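Local coordinates for encapsidation protein (Lactococcus phage asccphi28, PDB 7JQP), which probably acts as an ATP-driven motor that packages viral DNA, presumably into a preformed capsid, in an assembly of five copies, at residues 120-125 with 136-141; 140-145 with 181-186; 272-277 with 304-309; 278-283 with 297-302. All coordinates share one frame; numbering follows the deposited sequence.

Contact 1 (120-125 with 136-141); sequences IVYFIA and NYPDVK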
# COMPACT_ATOMS: atom_id res chain seq x y z
N ILE A 120 -24.33 12.11 -11.60
CA ILE A 120 -24.84 13.26 -10.87
C ILE A 120 -23.91 13.73 -9.77
O ILE A 120 -24.05 14.87 -9.30
CB ILE A 120 -26.24 12.97 -10.29
CG1 ILE A 120 -26.22 11.65 -9.51
CG2 ILE A 120 -27.28 12.93 -11.40
CD1 ILE A 120 -27.35 11.51 -8.52
N VAL A 121 -22.96 12.91 -9.33
CA VAL A 121 -22.01 13.29 -8.30
C VAL A 121 -20.62 12.84 -8.70
O VAL A 121 -20.43 11.70 -9.16
CB VAL A 121 -22.39 12.72 -6.92
CG1 VAL A 121 -21.41 13.18 -5.86
CG2 VAL A 121 -23.81 13.16 -6.54
N TYR A 122 -19.64 13.73 -8.54
CA TYR A 122 -18.24 13.44 -8.77
C TYR A 122 -17.51 13.58 -7.44
O TYR A 122 -17.75 14.54 -6.69
CB TYR A 122 -17.57 14.40 -9.77
CG TYR A 122 -18.06 14.39 -11.19
CD1 TYR A 122 -19.20 15.09 -11.56
CD2 TYR A 122 -17.35 13.73 -12.19
CE1 TYR A 122 -19.64 15.10 -12.87
CE2 TYR A 122 -17.78 13.74 -13.50
CZ TYR A 122 -18.92 14.42 -13.84
OH TYR A 122 -19.35 14.43 -15.15
N PHE A 123 -16.61 12.65 -7.14
CA PHE A 123 -15.77 12.71 -5.96
C PHE A 123 -14.35 13.06 -6.38
O PHE A 123 -13.77 12.38 -7.23
CB PHE A 123 -15.82 11.38 -5.20
CG PHE A 123 -17.19 11.06 -4.64
CD1 PHE A 123 -17.58 11.56 -3.41
CD2 PHE A 123 -18.09 10.29 -5.36
CE1 PHE A 123 -18.83 11.28 -2.89
CE2 PHE A 123 -19.34 10.01 -4.85
CZ PHE A 123 -19.71 10.51 -3.61
N ILE A 124 -13.82 14.13 -5.79
CA ILE A 124 -12.51 14.67 -6.13
C ILE A 124 -11.75 15.00 -4.86
O ILE A 124 -12.33 15.41 -3.85
CB ILE A 124 -12.61 15.95 -6.98
CG1 ILE A 124 -13.53 15.76 -8.17
CG2 ILE A 124 -11.23 16.46 -7.38
CD1 ILE A 124 -13.83 17.06 -8.85
N ALA A 125 -10.43 14.88 -4.94
CA ALA A 125 -9.55 15.19 -3.82
C ALA A 125 -8.66 16.36 -4.21
O ALA A 125 -8.06 16.37 -5.29
CB ALA A 125 -8.69 13.97 -3.45
N ASN A 136 -12.73 17.57 -17.86
CA ASN A 136 -13.98 18.19 -18.29
C ASN A 136 -15.14 17.67 -17.45
O ASN A 136 -15.31 16.45 -17.31
CB ASN A 136 -14.24 17.91 -19.78
CG ASN A 136 -13.41 18.79 -20.69
OD1 ASN A 136 -13.26 19.99 -20.45
ND2 ASN A 136 -12.86 18.20 -21.75
N TYR A 137 -15.92 18.59 -16.90
CA TYR A 137 -17.13 18.30 -16.13
C TYR A 137 -18.29 19.06 -16.74
O TYR A 137 -18.47 20.26 -16.45
CB TYR A 137 -16.95 18.67 -14.66
CG TYR A 137 -15.74 18.03 -14.02
CD1 TYR A 137 -15.80 16.74 -13.51
CD2 TYR A 137 -14.55 18.72 -13.92
CE1 TYR A 137 -14.69 16.16 -12.92
CE2 TYR A 137 -13.44 18.15 -13.34
CZ TYR A 137 -13.52 16.86 -12.84
OH TYR A 137 -12.41 16.28 -12.26
N PRO A 138 -19.09 18.43 -17.61
CA PRO A 138 -19.99 19.23 -18.47
C PRO A 138 -20.98 20.13 -17.74
O PRO A 138 -21.02 21.33 -18.03
CB PRO A 138 -20.70 18.15 -19.31
CG PRO A 138 -19.76 16.98 -19.30
CD PRO A 138 -19.14 16.99 -17.93
N ASP A 139 -21.82 19.60 -16.85
CA ASP A 139 -22.95 20.36 -16.32
C ASP A 139 -22.97 20.40 -14.79
O ASP A 139 -23.98 20.06 -14.15
CB ASP A 139 -24.27 19.83 -16.88
CG ASP A 139 -24.30 19.86 -18.40
OD1 ASP A 139 -23.71 20.78 -18.99
OD2 ASP A 139 -24.93 18.96 -19.00
N VAL A 140 -21.85 20.74 -14.17
CA VAL A 140 -21.77 20.82 -12.71
C VAL A 140 -22.37 22.15 -12.23
O VAL A 140 -21.92 23.22 -12.64
CB VAL A 140 -20.32 20.66 -12.23
CG1 VAL A 140 -20.26 20.61 -10.71
CG2 VAL A 140 -19.71 19.43 -12.85
N LYS A 141 -23.36 22.07 -11.34
CA LYS A 141 -23.98 23.25 -10.76
C LYS A 141 -23.67 23.42 -9.28
O LYS A 141 -23.79 24.54 -8.76
CB LYS A 141 -25.51 23.20 -10.93
CG LYS A 141 -26.25 24.40 -10.34
CD LYS A 141 -27.77 24.20 -10.36
CE LYS A 141 -28.51 25.46 -9.91
NZ LYS A 141 -29.97 25.22 -9.73
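Y122 and Y137 meet as a T-shaped (edge-to-face) pair on one side of the central sheet of the ASCE-type P-loop ATPase fold. The ring planes stand at 90° and the centroids lie 5.0 Å apart. Y137 supplies the edge: its CD1 is 3.6 Å from CE2 of Y122 and hangs over one face of that ring, displaced toward the rim. Y137 CG lies anti to its carbonyl carbon (chi1 -54°), which sets the ring beside the backbone N, with its CD1 edge against Y122.

The far end of the same ring is met by I124, two residues on from Y122 along the strand and on the same side. Its extended CG1 branch brings CD1 to 3.8 Å from Y137 OH. At the tip of Y122, OH comes within 3.8 Å of P138 CD, a ring carbon of the exposed proline that follows Y137. V140 CG2 approaches Y122 CE1 obliquely and more loosely.

Strands 118-125 and 140-145 are not neighbours, because strand 50-55 runs between them; Y122 on the first strand is met across it by Y137 and P138 of the loop and by V140 at the start of the second strand. V52 of that middle strand touches both I124 and V140. Helix 164-175 closes the cluster through I175, which packs on I124, Y137 and V140. A second subunit lies against the loop side: N68 of that neighbouring copy packs on Y122 and P138, and its ND2 donates a hydrogen bond to the backbone O of N136.

Contact 2 (140-145 with 181-186); sequences VKYLVF and DFYLFM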
# COMPACT_ATOMS: atom_id res chain seq x y z
N VAL A 140 -21.85 20.74 -14.17
CA VAL A 140 -21.77 20.82 -12.71
C VAL A 140 -22.37 22.15 -12.23
O VAL A 140 -21.92 23.22 -12.64
CB VAL A 140 -20.32 20.66 -12.23
CG1 VAL A 140 -20.26 20.61 -10.71
CG2 VAL A 140 -19.71 19.43 -12.85
N LYS A 141 -23.36 22.07 -11.34
CA LYS A 141 -23.98 23.25 -10.76
C LYS A 141 -23.67 23.42 -9.28
O LYS A 141 -23.79 24.54 -8.76
CB LYS A 141 -25.51 23.20 -10.93
CG LYS A 141 -26.25 24.40 -10.34
CD LYS A 141 -27.77 24.20 -10.36
CE LYS A 141 -28.51 25.46 -9.91
NZ LYS A 141 -29.97 25.22 -9.73
N TYR A 142 -23.28 22.35 -8.59
CA TYR A 142 -23.03 22.38 -7.15
C TYR A 142 -21.64 21.84 -6.88
O TYR A 142 -21.25 20.80 -7.43
CB TYR A 142 -24.06 21.55 -6.38
CG TYR A 142 -25.49 22.04 -6.47
CD1 TYR A 142 -25.99 22.97 -5.56
CD2 TYR A 142 -26.35 21.57 -7.45
CE1 TYR A 142 -27.30 23.41 -5.64
CE2 TYR A 142 -27.65 22.00 -7.53
CZ TYR A 142 -28.12 22.92 -6.63
OH TYR A 142 -29.43 23.35 -6.72
N LEU A 143 -20.89 22.53 -6.03
CA LEU A 143 -19.60 22.05 -5.54
C LEU A 143 -19.63 22.14 -4.02
O LEU A 143 -19.84 23.22 -3.46
CB LEU A 143 -18.44 22.88 -6.11
CG LEU A 143 -17.05 22.52 -5.59
CD1 LEU A 143 -16.84 21.02 -5.54
CD2 LEU A 143 -15.99 23.18 -6.45
N VAL A 144 -19.42 21.00 -3.35
CA VAL A 144 -19.47 20.92 -1.90
C VAL A 144 -18.10 20.49 -1.39
O VAL A 144 -17.62 19.40 -1.72
CB VAL A 144 -20.56 19.96 -1.41
CG1 VAL A 144 -20.57 19.91 0.11
CG2 VAL A 144 -21.91 20.40 -1.94
N PHE A 145 -17.48 21.35 -0.58
CA PHE A 145 -16.19 21.09 0.05
C PHE A 145 -16.49 20.78 1.51
O PHE A 145 -16.61 21.69 2.34
CB PHE A 145 -15.26 22.29 -0.12
CG PHE A 145 -13.81 21.99 0.15
CD1 PHE A 145 -13.42 20.89 0.90
CD2 PHE A 145 -12.82 22.83 -0.35
CE1 PHE A 145 -12.08 20.63 1.13
CE2 PHE A 145 -11.49 22.57 -0.12
CZ PHE A 145 -11.12 21.48 0.62
N ASP A 181 -24.67 30.04 -13.41
CA ASP A 181 -25.44 29.33 -12.39
C ASP A 181 -24.54 28.26 -11.78
O ASP A 181 -24.46 27.13 -12.25
CB ASP A 181 -26.70 28.72 -13.00
CG ASP A 181 -27.77 28.44 -11.96
OD1 ASP A 181 -27.63 28.93 -10.82
OD2 ASP A 181 -28.74 27.72 -12.28
N PHE A 182 -23.84 28.64 -10.71
CA PHE A 182 -22.93 27.75 -10.01
C PHE A 182 -23.03 28.05 -8.52
O PHE A 182 -23.26 29.19 -8.11
CB PHE A 182 -21.49 27.94 -10.51
CG PHE A 182 -20.55 26.84 -10.11
CD1 PHE A 182 -20.41 25.71 -10.90
CD2 PHE A 182 -19.78 26.96 -8.97
CE1 PHE A 182 -19.54 24.70 -10.54
CE2 PHE A 182 -18.90 25.96 -8.61
CZ PHE A 182 -18.78 24.83 -9.40
N TYR A 183 -22.88 27.01 -7.70
CA TYR A 183 -22.95 27.14 -6.26
C TYR A 183 -21.79 26.40 -5.61
O TYR A 183 -21.44 25.29 -6.03
CB TYR A 183 -24.29 26.61 -5.71
CG TYR A 183 -25.46 27.53 -5.96
CD1 TYR A 183 -26.17 27.49 -7.15
CD2 TYR A 183 -25.84 28.46 -5.00
CE1 TYR A 183 -27.24 28.33 -7.38
CE2 TYR A 183 -26.91 29.31 -5.22
CZ TYR A 183 -27.60 29.25 -6.41
OH TYR A 183 -28.67 30.09 -6.63
N LEU A 184 -21.21 27.02 -4.59
CA LEU A 184 -20.12 26.43 -3.82
C LEU A 184 -20.51 26.39 -2.35
O LEU A 184 -20.92 27.41 -1.78
CB LEU A 184 -18.82 27.23 -4.00
CG LEU A 184 -17.68 26.90 -3.03
CD1 LEU A 184 -17.25 25.45 -3.18
CD2 LEU A 184 -16.50 27.83 -3.24
N PHE A 185 -20.38 25.22 -1.73
CA PHE A 185 -20.69 25.03 -0.32
C PHE A 185 -19.43 24.58 0.40
O PHE A 185 -18.83 23.56 0.03
CB PHE A 185 -21.82 24.01 -0.14
CG PHE A 185 -23.19 24.57 -0.40
CD1 PHE A 185 -23.72 24.59 -1.68
CD2 PHE A 185 -23.96 25.06 0.64
CE1 PHE A 185 -24.98 25.10 -1.92
CE2 PHE A 185 -25.22 25.57 0.41
CZ PHE A 185 -25.74 25.59 -0.87
N MSE A 186 -19.03 25.33 1.41
CA MSE A 186 -17.90 24.97 2.26
C MSE A 186 -18.41 24.57 3.64
O MSE A 186 -18.99 25.39 4.35
CB MSE A 186 -16.91 26.13 2.37
CG MSE A 186 -15.92 26.21 1.22
SE MSE A 186 -15.21 28.02 0.99
CE MSE A 186 -13.65 27.60 -0.09
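Y142 and Y183 lie side by side and point the same way from adjacent parallel strands, the two strands of a beta-alpha-beta unit joined through helix 164-175. Their rings are nearly parallel (planes at 23°) but slid so far, with centroids 5.9 Å apart, that they barely overlap. Further along this face Y142 CD1 nears CE1 of F185, while V144 CG2 rests against F185 CB; V36 of helix 32-46 covers V144 and F185.

The other face carries L143, L184 and F182. L143 CG sits 3.8 Å from L184 CD1, both leucines being directed alike. F182, with CG anti to its backbone N (chi1 -165°), swings its ring back to the first strand, where CZ reaches L143 CB at 3.8 Å. V140 O lies at the edge of this ring and K141 O over one face. F238 of a second subunit meets F182 edge-to-face.

At the N-terminal end of the pair, K141 NZ and D181 OD2 form a long, weak ion pair; D43 is the stronger partner of K141, and R20 that of D181. Four backbone bonds join the strands and straighten toward F145, where F145 N meets F185 O at 2.7 Å with an N-H...O angle of 173°.

Contact 3 (272-277 with 304-309); sequences KLLVKY and DGLENI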
# COMPACT_ATOMS: atom_id res chain seq x y z
N LYS A 272 12.85 45.08 10.00
CA LYS A 272 14.16 44.51 9.69
C LYS A 272 14.28 44.17 8.21
O LYS A 272 15.32 44.40 7.60
CB LYS A 272 14.39 43.26 10.54
CG LYS A 272 15.84 42.87 10.75
CD LYS A 272 15.92 41.58 11.57
CE LYS A 272 17.35 41.22 11.93
NZ LYS A 272 17.42 40.41 13.18
N LEU A 273 13.21 43.63 7.62
CA LEU A 273 13.22 43.24 6.22
C LEU A 273 11.84 43.50 5.63
O LEU A 273 10.84 43.62 6.34
CB LEU A 273 13.62 41.77 6.04
CG LEU A 273 12.88 40.71 6.84
CD1 LEU A 273 11.47 40.48 6.33
CD2 LEU A 273 13.67 39.40 6.81
N LEU A 274 11.80 43.59 4.30
CA LEU A 274 10.57 43.85 3.57
C LEU A 274 10.44 42.86 2.42
O LEU A 274 11.44 42.47 1.81
CB LEU A 274 10.54 45.28 3.01
CG LEU A 274 10.48 46.42 4.02
CD1 LEU A 274 11.07 47.69 3.43
CD2 LEU A 274 9.04 46.66 4.46
N VAL A 275 9.21 42.45 2.14
CA VAL A 275 8.88 41.65 0.97
C VAL A 275 7.72 42.33 0.26
O VAL A 275 6.72 42.69 0.90
CB VAL A 275 8.53 40.20 1.34
CG1 VAL A 275 7.25 40.14 2.16
CG2 VAL A 275 8.40 39.33 0.09
N LYS A 276 7.85 42.54 -1.05
CA LYS A 276 6.81 43.19 -1.84
C LYS A 276 5.83 42.12 -2.29
O LYS A 276 6.18 41.24 -3.08
CB LYS A 276 7.40 43.94 -3.03
CG LYS A 276 6.33 44.60 -3.90
CD LYS A 276 6.92 45.52 -4.97
CE LYS A 276 7.79 44.77 -5.96
NZ LYS A 276 8.31 45.70 -7.01
N TYR A 277 4.59 42.21 -1.80
CA TYR A 277 3.58 41.22 -2.13
C TYR A 277 2.24 41.90 -2.36
O TYR A 277 1.79 42.69 -1.52
CB TYR A 277 3.43 40.17 -1.02
CG TYR A 277 2.77 38.90 -1.50
CD1 TYR A 277 3.43 38.05 -2.38
CD2 TYR A 277 1.49 38.56 -1.10
CE1 TYR A 277 2.83 36.90 -2.83
CE2 TYR A 277 0.88 37.41 -1.54
CZ TYR A 277 1.56 36.58 -2.41
OH TYR A 277 0.97 35.42 -2.86
N ASP A 304 7.92 54.56 2.08
CA ASP A 304 8.24 55.90 2.57
C ASP A 304 8.97 55.77 3.90
O ASP A 304 8.44 55.19 4.85
CB ASP A 304 6.99 56.77 2.73
CG ASP A 304 6.38 57.17 1.39
OD1 ASP A 304 6.88 56.71 0.34
OD2 ASP A 304 5.47 58.02 1.39
N GLY A 305 10.18 56.32 3.97
CA GLY A 305 11.02 56.17 5.13
C GLY A 305 11.72 54.84 5.25
O GLY A 305 12.28 54.54 6.31
N LEU A 306 11.70 54.04 4.19
CA LEU A 306 12.32 52.72 4.16
C LEU A 306 13.30 52.62 2.99
O LEU A 306 13.39 51.59 2.32
CB LEU A 306 11.26 51.63 4.07
CG LEU A 306 10.01 51.81 4.93
CD1 LEU A 306 8.89 50.91 4.42
CD2 LEU A 306 10.29 51.53 6.39
N GLU A 307 14.05 53.70 2.76
CA GLU A 307 14.85 53.80 1.54
C GLU A 307 15.89 52.68 1.46
O GLU A 307 16.06 52.06 0.40
CB GLU A 307 15.54 55.16 1.48
CG GLU A 307 14.63 56.39 1.47
CD GLU A 307 14.22 56.83 2.87
OE1 GLU A 307 14.58 56.14 3.85
OE2 GLU A 307 13.62 57.92 2.99
N ASN A 308 16.60 52.42 2.56
CA ASN A 308 17.72 51.48 2.54
C ASN A 308 17.36 50.09 3.04
O ASN A 308 18.24 49.22 3.07
CB ASN A 308 18.89 52.02 3.37
CG ASN A 308 19.42 53.34 2.85
OD1 ASN A 308 19.61 53.52 1.65
ND2 ASN A 308 19.66 54.28 3.76
N ILE A 309 16.11 49.85 3.43
CA ILE A 309 15.72 48.52 3.88
C ILE A 309 15.60 47.60 2.67
O ILE A 309 15.00 47.96 1.65
CB ILE A 309 14.41 48.58 4.68
CG1 ILE A 309 14.58 49.50 5.89
CG2 ILE A 309 14.00 47.18 5.11
CD1 ILE A 309 13.34 49.64 6.75
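L274 and I309 join strand 273-277, part of the six-stranded mixed sheet in the C-terminal part of the chain, to the loop between strands 293-300 and 311-313. The L274 side chain starts toward the loop, and already its CB is 4.5 Å from I309 CG2. With CG anti to the carbonyl carbon (chi1 -66°), the chain leans further that way, and CG closes to 3.8 Å from the same methyl.

At the tip the two branches part. CD1 is the branch that enters the loop: it lies 3.4 Å from I309 CG2 and also faces I309 CB. L306 CB, from the first residue of the turn, stands 4.0 Å from L274 CD1, about as far as L306 CD1. L274 CD2 turns back over the sheet, 3.9 Å from G283 CA on the adjacent strand 280-288. The L274 and I309 side chains cross at about a right angle, so the isoleucine presents its CG2 branch crosswise to the leucine.

The loop is bent by a type I turn over E307 and N308, whose closing bond from I309 N to L306 O is weak; this places L306 and I309 around one methyl. L303 and V311 add further cover to L274, and P271 packs on L306. Immediately beyond I309, the backbone of T310 bonds to L274. I309 CG2 also reaches the residue just before the strand, 4.0 Å from K272 O.

Contact 4 (278-283 with 297-302); sequences DRQYLG and YQVYKT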
# COMPACT_ATOMS: atom_id res chain seq x y z
N ASP A 278 1.62 41.59 -3.50
CA ASP A 278 0.24 42.01 -3.78
C ASP A 278 0.10 43.53 -3.67
O ASP A 278 -0.75 44.05 -2.94
CB ASP A 278 -0.74 41.29 -2.85
CG ASP A 278 -2.18 41.54 -3.22
OD1 ASP A 278 -2.43 42.19 -4.25
OD2 ASP A 278 -3.07 41.07 -2.48
N ARG A 279 0.94 44.25 -4.42
CA ARG A 279 0.88 45.70 -4.52
C ARG A 279 1.12 46.39 -3.18
O ARG A 279 0.71 47.54 -2.99
CB ARG A 279 -0.45 46.15 -5.13
CG ARG A 279 -0.56 45.83 -6.61
CD ARG A 279 -1.87 46.30 -7.22
NE ARG A 279 -1.79 46.31 -8.68
CZ ARG A 279 -2.61 46.97 -9.48
NH1 ARG A 279 -3.61 47.69 -8.97
NH2 ARG A 279 -2.45 46.92 -10.79
N GLN A 280 1.79 45.70 -2.27
CA GLN A 280 2.09 46.23 -0.95
C GLN A 280 3.44 45.69 -0.51
O GLN A 280 4.04 44.85 -1.18
CB GLN A 280 1.02 45.85 0.08
CG GLN A 280 -0.16 46.80 0.16
CD GLN A 280 -1.13 46.40 1.26
OE1 GLN A 280 -1.13 45.26 1.73
NE2 GLN A 280 -1.96 47.35 1.69
N TYR A 281 3.92 46.18 0.63
CA TYR A 281 5.16 45.71 1.22
C TYR A 281 4.87 45.17 2.61
O TYR A 281 4.28 45.87 3.44
CB TYR A 281 6.21 46.82 1.29
CG TYR A 281 6.55 47.43 -0.05
CD1 TYR A 281 5.71 48.36 -0.64
CD2 TYR A 281 7.70 47.06 -0.73
CE1 TYR A 281 6.02 48.92 -1.87
CE2 TYR A 281 8.02 47.61 -1.95
CZ TYR A 281 7.17 48.54 -2.52
OH TYR A 281 7.48 49.10 -3.74
N LEU A 282 5.28 43.93 2.85
CA LEU A 282 5.14 43.29 4.15
C LEU A 282 6.47 43.37 4.88
O LEU A 282 7.51 43.05 4.30
CB LEU A 282 4.71 41.84 4.01
CG LEU A 282 3.36 41.55 3.34
CD1 LEU A 282 3.21 40.05 3.15
CD2 LEU A 282 2.22 42.11 4.15
N GLY A 283 6.43 43.79 6.13
CA GLY A 283 7.65 43.96 6.91
C GLY A 283 7.56 43.21 8.22
O GLY A 283 6.49 43.07 8.81
N TYR A 297 4.64 41.84 13.01
CA TYR A 297 4.37 41.67 11.59
C TYR A 297 3.54 42.85 11.12
O TYR A 297 2.44 43.08 11.64
CB TYR A 297 3.65 40.35 11.33
CG TYR A 297 4.55 39.14 11.38
CD1 TYR A 297 5.52 39.01 12.36
CD2 TYR A 297 4.42 38.12 10.44
CE1 TYR A 297 6.34 37.90 12.40
CE2 TYR A 297 5.25 37.01 10.48
CZ TYR A 297 6.20 36.91 11.46
OH TYR A 297 7.03 35.80 11.51
N GLN A 298 4.05 43.60 10.14
CA GLN A 298 3.43 44.84 9.72
C GLN A 298 3.28 44.87 8.20
O GLN A 298 3.94 44.13 7.47
CB GLN A 298 4.25 46.07 10.17
CG GLN A 298 4.89 45.94 11.54
CD GLN A 298 6.10 46.85 11.71
OE1 GLN A 298 6.80 47.14 10.74
NE2 GLN A 298 6.33 47.31 12.93
N VAL A 299 2.40 45.76 7.75
CA VAL A 299 2.14 45.99 6.33
C VAL A 299 2.31 47.48 6.05
O VAL A 299 1.77 48.32 6.78
CB VAL A 299 0.72 45.53 5.94
CG1 VAL A 299 0.52 45.65 4.43
CG2 VAL A 299 0.48 44.10 6.41
N TYR A 300 3.06 47.80 5.00
CA TYR A 300 3.29 49.18 4.59
C TYR A 300 2.76 49.37 3.17
O TYR A 300 3.14 48.63 2.25
CB TYR A 300 4.78 49.53 4.66
CG TYR A 300 5.34 49.49 6.06
CD1 TYR A 300 5.88 48.32 6.57
CD2 TYR A 300 5.32 50.61 6.88
CE1 TYR A 300 6.40 48.27 7.85
CE2 TYR A 300 5.83 50.57 8.16
CZ TYR A 300 6.37 49.40 8.64
OH TYR A 300 6.87 49.36 9.92
N LYS A 301 1.89 50.37 3.00
CA LYS A 301 1.31 50.63 1.68
C LYS A 301 2.36 51.18 0.71
O LYS A 301 2.32 50.86 -0.48
CB LYS A 301 0.14 51.60 1.81
CG LYS A 301 -1.15 50.94 2.28
CD LYS A 301 -2.31 51.93 2.35
CE LYS A 301 -3.65 51.21 2.47
NZ LYS A 301 -4.80 52.12 2.25
N THR A 302 3.28 52.01 1.20
CA THR A 302 4.29 52.62 0.34
C THR A 302 5.65 52.55 1.02
O THR A 302 5.76 52.43 2.24
CB THR A 302 3.94 54.08 0.02
OG1 THR A 302 4.91 54.61 -0.90
CG2 THR A 302 3.94 54.93 1.28
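Q280 is carried across to V299 by an extended chain: CG is anti to the carbonyl carbon (chi1 -87°) and CD continues straight out, laying the amide across the valine. V299 answers with CG1, anti to its own backbone N, which faces Q280 OE1 and CD; CD is 3.7 Å away. The other branch, CG2, is met at 3.5 Å by L282 CD2, so one valine touches two residues of segment 278-283 with two methyls. Q280 NE2 lies alongside the aliphatic start of K301, 3.7 Å from its CG.

L282 and V299 are a non-hydrogen-bonded pair of the antiparallel hairpin formed by strands 280-288 and 293-300, flanked by the hydrogen-bonded pairs Y281-Y300 and G283-Q298. Helix 352-365 covers this side, with W358 and F361 on L282 and T354 on V299. Of the four backbone bonds, that from G283 N to Q298 O (2.8 Å) is the one whose donor sits well off the carbonyl plane, by 35°; W358 NE1 is a second donor to the same oxygen.

The other side carries Y281 and Y300. Y300 O lies in the plane of the Y281 ring, at its edge, 3.9 Å from CD1. The Y300 ring extends past G283, which has no side chain, with Y300 CE1 4.6 Å from G283 CA. In the loop just before the hairpin's first strand, D278 OD1 forms a salt bridge with R246 of a second subunit.

How the contacts relate
Contacts 1 and 2 belong to the ATPase sheet and are buried; contacts 3 and 4 belong to the separate C-terminal sheet and are partly buried. Contact 2 lies about 17 Å from contact 3 (nearest atoms). Strand 140-145 serves both contact 1 and contact 2: contact 1 packs through aromatic rings and aliphatic side chains, without a hydrogen bond between its segments, whereas contact 2 is zipped by backbone bonds. The second pair repeats this division, with contact 3 purely aliphatic and contact 4 a bonded hairpin nested inside the loop that contact 3 closes. V275 O and L282 N, probably hydrogen-bonded at 2.7 Å, tie those two together. Each contact includes a residue that meets a second subunit, in contact 3 Y277 alone.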